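Local coordinates for protein polymeric immunoglobulin receptor (Mus musculus, PDB 4NOB) that probably transports polymeric immunoglobulins across epithelia, and is represented by its first V-type immunoglobulin domain, at residues A[28-32]-A[33-37]; A[85-88]-A[89-92]. All coordinates share one frame; numbering follows the deposited sequence. Where two conformers were deposited one is given.

Interaction 1 of 2, residues A[28-32]-A[33-37]; sequences YPDTS and VNRHT
T31 caps the N terminus of the short helix 32-36 while D30 and R35 close a salt bridge beside it, a local contact at the surface in the loop joining strands 22-27 and 39-44. Threonine suits the N-cap because its hydroxyl sits on a short arm: placed between the backbone N and the carbonyl carbon (chi1 81°), T31 OG1 accepts from N34 N at 3.1 Å. The carbonyl T31 O takes R35 N at 3.0 Å, beginning the helical bonding.

That same carbonyl oxygen lies 3.5 Å above the plane of the R35 guanidinium, over its centre. The long arginine chain, bent at chi3, folds back over the cap and brings R35 NH1 to D30 OD1 at 2.8 Å (156°). D30 OD1 lies close to the guanidinium plane and is itself met on its anti side, the carboxylate and guanidinium planes being 63° apart. Water 1 bridges D30 OD1 to R35 NH2, and N77 OD1 gives NH1 a second partner.

Beneath the helix, the buried Y28 ring brings CD1 to 3.8 Å from N34 CB, and N34 O stands over one face near the rim. Y28 OH is hydrogen-bonded to N72 OD1, so the tyrosine joins the helix to strand 68-73. N34 ND2 adds a weak bond to P29 O. A helical turn thus occupies the loop corresponding to CDR1 of an antibody variable domain.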
loop_
_atom_site.group_PDB
_atom_site.type_symbol
_atom_site.label_atom_id
_atom_site.label_comp_id
_atom_site.label_asym_id
_atom_site.label_seq_id
_atom_site.Cartn_x
_atom_site.Cartn_y
_atom_site.Cartn_z
ATOM N N TYR A 28 6.509 1.120 10.969
ATOM C CA TYR A 28 7.519 0.066 11.098
ATOM C C TYR A 28 8.350 0.278 12.365
ATOM O O TYR A 28 8.266 1.330 13.033
ATOM C CB TYR A 28 8.346 -0.032 9.827
ATOM C CG TYR A 28 8.969 1.249 9.339
ATOM C CD1 TYR A 28 10.117 1.768 9.920
ATOM C CD2 TYR A 28 8.443 1.913 8.233
ATOM C CE1 TYR A 28 10.702 2.918 9.429
ATOM C CE2 TYR A 28 9.054 3.045 7.738
ATOM C CZ TYR A 28 10.171 3.511 8.324
ATOM O OH TYR A 28 10.768 4.635 7.822
ATOM N N PRO A 29 9.159 -0.713 12.756
ATOM C CA PRO A 29 9.895 -0.546 14.010
ATOM C C PRO A 29 10.992 0.553 13.876
ATOM O O PRO A 29 11.562 0.778 12.808
ATOM C CB PRO A 29 10.486 -1.892 14.232
ATOM C CG PRO A 29 9.625 -2.825 13.444
ATOM C CD PRO A 29 9.328 -2.090 12.212
ATOM N N ASP A 30 11.301 1.168 15.007
ATOM C CA ASP A 30 12.281 2.231 15.104
ATOM C C ASP A 30 13.689 1.670 15.115
ATOM O O ASP A 30 14.297 1.493 16.201
ATOM C CB ASP A 30 11.944 2.948 16.425
ATOM C CG ASP A 30 12.879 4.095 16.813
ATOM O OD1 ASP A 30 13.803 4.480 16.081
ATOM O OD2 ASP A 30 12.627 4.520 18.009
ATOM N N THR A 31 14.185 1.328 13.954
ATOM C CA THR A 31 15.568 0.931 13.737
ATOM C C THR A 31 16.112 1.507 12.472
ATOM O O THR A 31 15.355 1.805 11.519
ATOM C CB THR A 31 15.777 -0.605 13.716
ATOM O OG1 THR A 31 15.436 -1.193 12.459
ATOM C CG2 THR A 31 15.142 -1.301 14.921
ATOM N N SER A 32 17.431 1.707 12.398
ATOM C CA SER A 32 18.050 2.223 11.195
ATOM C C SER A 32 17.813 1.291 10.015
ATOM O O SER A 32 17.528 1.762 8.936
ATOM C CB SER A 32 19.567 2.447 11.421
ATOM O OG SER A 32 20.264 2.896 10.243
ATOM N N VAL A 33 17.979 -0.008 10.224
ATOM C CA VAL A 33 17.785 -0.992 9.136
ATOM C C VAL A 33 16.403 -0.812 8.542
ATOM O O VAL A 33 16.252 -0.763 7.299
ATOM C CB VAL A 33 17.902 -2.420 9.648
ATOM C CG1 VAL A 33 17.400 -3.423 8.658
ATOM C CG2 VAL A 33 19.373 -2.683 9.968
ATOM N N ASN A 34 15.383 -0.624 9.384
ATOM C CA ASN A 34 14.015 -0.506 8.837
ATOM C C ASN A 34 13.825 0.817 8.156
ATOM O O ASN A 34 13.183 0.954 7.097
ATOM C CB ASN A 34 12.979 -0.673 9.906
ATOM C CG ASN A 34 12.924 -2.091 10.401
ATOM O OD1 ASN A 34 13.222 -2.996 9.626
ATOM N ND2 ASN A 34 12.732 -2.298 11.650
ATOM N N ARG A 35 14.354 1.913 8.697
ATOM C CA ARG A 35 14.220 3.165 8.022
ATOM C C ARG A 35 14.765 3.198 6.603
ATOM O O ARG A 35 14.232 3.887 5.690
ATOM C CB ARG A 35 14.868 4.331 8.849
ATOM C CG ARG A 35 14.031 4.824 10.037
ATOM C CD ARG A 35 14.693 5.966 10.769
ATOM N NE ARG A 35 15.814 5.532 11.577
ATOM C CZ ARG A 35 15.709 5.085 12.811
ATOM N NH1 ARG A 35 14.535 4.927 13.380
ATOM N NH2 ARG A 35 16.767 4.743 13.518
ATOM N N HIS A 36 15.906 2.468 6.376
ATOM C CA HIS A 36 16.590 2.505 5.105
ATOM C C HIS A 36 16.303 1.347 4.174
ATOM O O HIS A 36 16.702 1.452 3.018
ATOM C CB HIS A 36 18.102 2.577 5.363
ATOM C CG HIS A 36 18.474 3.784 6.165
ATOM N ND1 HIS A 36 18.341 5.067 5.657
ATOM C CD2 HIS A 36 18.805 3.940 7.469
ATOM C CE1 HIS A 36 18.666 5.951 6.596
ATOM N NE2 HIS A 36 18.954 5.284 7.705
ATOM N N THR A 37 15.544 0.356 4.575
ATOM C CA THR A 37 15.284 -0.830 3.770
ATOM C C THR A 37 14.254 -0.535 2.716
ATOM O O THR A 37 13.510 0.475 2.794
ATOM C CB THR A 37 14.938 -2.016 4.605
ATOM O OG1 THR A 37 15.168 -3.215 3.810
ATOM C CG2 THR A 37 13.570 -2.001 5.173
HETATM O O HOH W 1 16.517 3.931 16.303
#

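Interaction 2 of 2, residues A[85-88]-A[89-92]. With EDO (1,2-ethanediol), chain E.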
loop_
_atom_site.group_PDB
_atom_site.type_symbol
_atom_site.label_atom_id
_atom_site.label_comp_id
_atom_site.label_asym_id
_atom_site.label_seq_id
_atom_site.Cartn_x
_atom_site.Cartn_y
_atom_site.Cartn_z
ATOM N N GLN A 85 -7.499 8.077 -8.255
ATOM C CA GLN A 85 -8.339 7.626 -9.383
ATOM C C GLN A 85 -8.788 6.198 -9.201
ATOM O O GLN A 85 -8.720 5.388 -10.083
ATOM C CB GLN A 85 -7.627 7.833 -10.713
ATOM C CG GLN A 85 -7.315 9.293 -10.912
ATOM C CD GLN A 85 -6.583 9.524 -12.207
ATOM O OE1 GLN A 85 -7.111 9.180 -13.276
ATOM N NE2 GLN A 85 -5.317 10.018 -12.124
ATOM N N LEU A 86 -9.245 5.888 -7.978
ATOM C CA LEU A 86 -9.645 4.528 -7.660
ATOM C C LEU A 86 -10.809 4.103 -8.475
ATOM O O LEU A 86 -11.698 4.916 -8.803
ATOM C CB LEU A 86 -9.921 4.389 -6.183
ATOM C CG LEU A 86 -8.729 4.566 -5.271
ATOM C CD1 LEU A 86 -9.138 4.666 -3.864
ATOM C CD2 LEU A 86 -7.733 3.384 -5.366
ATOM N N THR A 87 -10.843 2.850 -8.811
ATOM C CA THR A 87 -12.070 2.249 -9.352
ATOM C C THR A 87 -12.362 0.958 -8.610
ATOM O O THR A 87 -11.599 0.423 -7.779
ATOM C CB THR A 87 -11.992 1.950 -10.854
ATOM O OG1 THR A 87 -11.259 0.740 -11.058
ATOM C CG2 THR A 87 -11.416 3.109 -11.592
ATOM N N GLN A 88 -13.562 0.369 -8.866
ATOM C CA GLN A 88 -13.886 -0.897 -8.306
ATOM C C GLN A 88 -12.845 -1.977 -8.558
ATOM O O GLN A 88 -12.677 -2.887 -7.753
ATOM C CB GLN A 88 -15.257 -1.378 -8.712
ATOM C CG GLN A 88 -16.415 -0.509 -8.348
ATOM C CD GLN A 88 -17.667 -1.069 -8.918
ATOM O OE1 GLN A 88 -17.953 -0.779 -10.164
ATOM N NE2 GLN A 88 -18.419 -1.699 -8.155
ATOM N N ASP A 89 -12.122 -1.879 -9.663
ATOM C CA ASP A 89 -11.087 -2.858 -10.008
ATOM C C ASP A 89 -9.854 -2.816 -9.043
ATOM O O ASP A 89 -9.083 -3.772 -8.975
ATOM C CB ASP A 89 -10.665 -2.734 -11.477
ATOM C CG ASP A 89 -11.787 -3.050 -12.428
ATOM O OD1 ASP A 89 -12.757 -3.681 -12.041
ATOM O OD2 ASP A 89 -11.609 -2.638 -13.587
ATOM N N ASP A 90 -9.738 -1.768 -8.274
ATOM C CA ASP A 90 -8.713 -1.656 -7.186
ATOM C C ASP A 90 -9.096 -2.445 -5.934
ATOM O O ASP A 90 -8.233 -2.696 -5.081
ATOM C CB ASP A 90 -8.453 -0.240 -6.835
ATOM C CG ASP A 90 -7.742 0.522 -7.946
ATOM O OD1 ASP A 90 -6.599 0.064 -8.316
ATOM O OD2 ASP A 90 -8.269 1.516 -8.489
ATOM N N THR A 91 -10.334 -2.892 -5.800
ATOM C CA THR A 91 -10.734 -3.741 -4.650
ATOM C C THR A 91 -9.837 -4.943 -4.618
ATOM O O THR A 91 -9.657 -5.567 -5.627
ATOM C CB THR A 91 -12.219 -4.148 -4.792
ATOM O OG1 THR A 91 -13.028 -2.941 -4.761
ATOM C CG2 THR A 91 -12.620 -5.085 -3.768
ATOM N N GLY A 92 -9.365 -5.260 -3.452
ATOM C CA GLY A 92 -8.511 -6.451 -3.340
ATOM C C GLY A 92 -7.868 -6.496 -1.960
ATOM O O GLY A 92 -8.105 -5.712 -1.053
HETATM C C1 EDO E . -4.569 -2.273 -9.916
HETATM O O1 EDO E . -5.920 -2.698 -9.637
HETATM C C2 EDO E . -3.691 -2.943 -8.944
HETATM O O2 EDO E . -3.721 -4.363 -9.129
HETATM O O HOH W 2 -8.532 0.946 -11.189
#
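D90 faces back across a tight 3-10 turn to T87 in the loop leading into strand 92-98, where D90, G92, Y94 and C96 form the D-x-G-x-Y-x-C signature of V-set immunoglobulin domains. The aspartate carboxylate stands between two tasks. D90 OD2 turns inward and uses its anti lone pair to accept T87 N at 2.9 Å in a nearly straight bond (169°). The backbone answers in the other direction, D90 N donating to T87 O at 2.9 Å from above the carbonyl plane. Aspartate fits here because its short side chain, with CG beside the backbone N (chi1 -69°), can curl back onto the start of its own turn.

T87 OG1 closes an ST turn by accepting D89 N at 3.1 Å, a bond of modest straightness. Water 2 bridges this hydroxyl to D90 OD2, which therefore receives both an amide and a water proton. L86 crosses the aspartate at about a right angle, laying its CD2 branch 3.7 Å from D90 OD2, while its side chain also packs on V113 of strand 105-114.

The other oxygen, OD1, forms a salt bridge with R67, the Arg-Asp pair familiar at this end of V-set domains, and accepts from an ethanediol that probably came from the crystallisation liquor. D90 O receives the Y94 hydroxyl, as in a tyrosine corner. The turn ends at T91, whose amide and side chain both grip one carbonyl: T91 N at 3.1 Å and T91 OG1 at 3.0 Å from Q88 O, approaching from the same face of its plane.

How the interactions relate
From the N terminus, the chain leaves strand 22-27 and enters interaction 1, which closes the helical loop before strand 39-44. It then runs through strands 68-73 and 78-83 before interaction 2 closes the turn leading into strand 92-98. The contacts are in series, neither nested nor crossed, and sit on opposite sides of the domain centre, their own centres about 30 Å apart. Each lies where the chain passes from the three-stranded sheet to the larger one, so together they mark two crossings of the immunoglobulin sandwich. The C26–C96 disulfide joins the strand preceding interaction 1 to the strand following interaction 2.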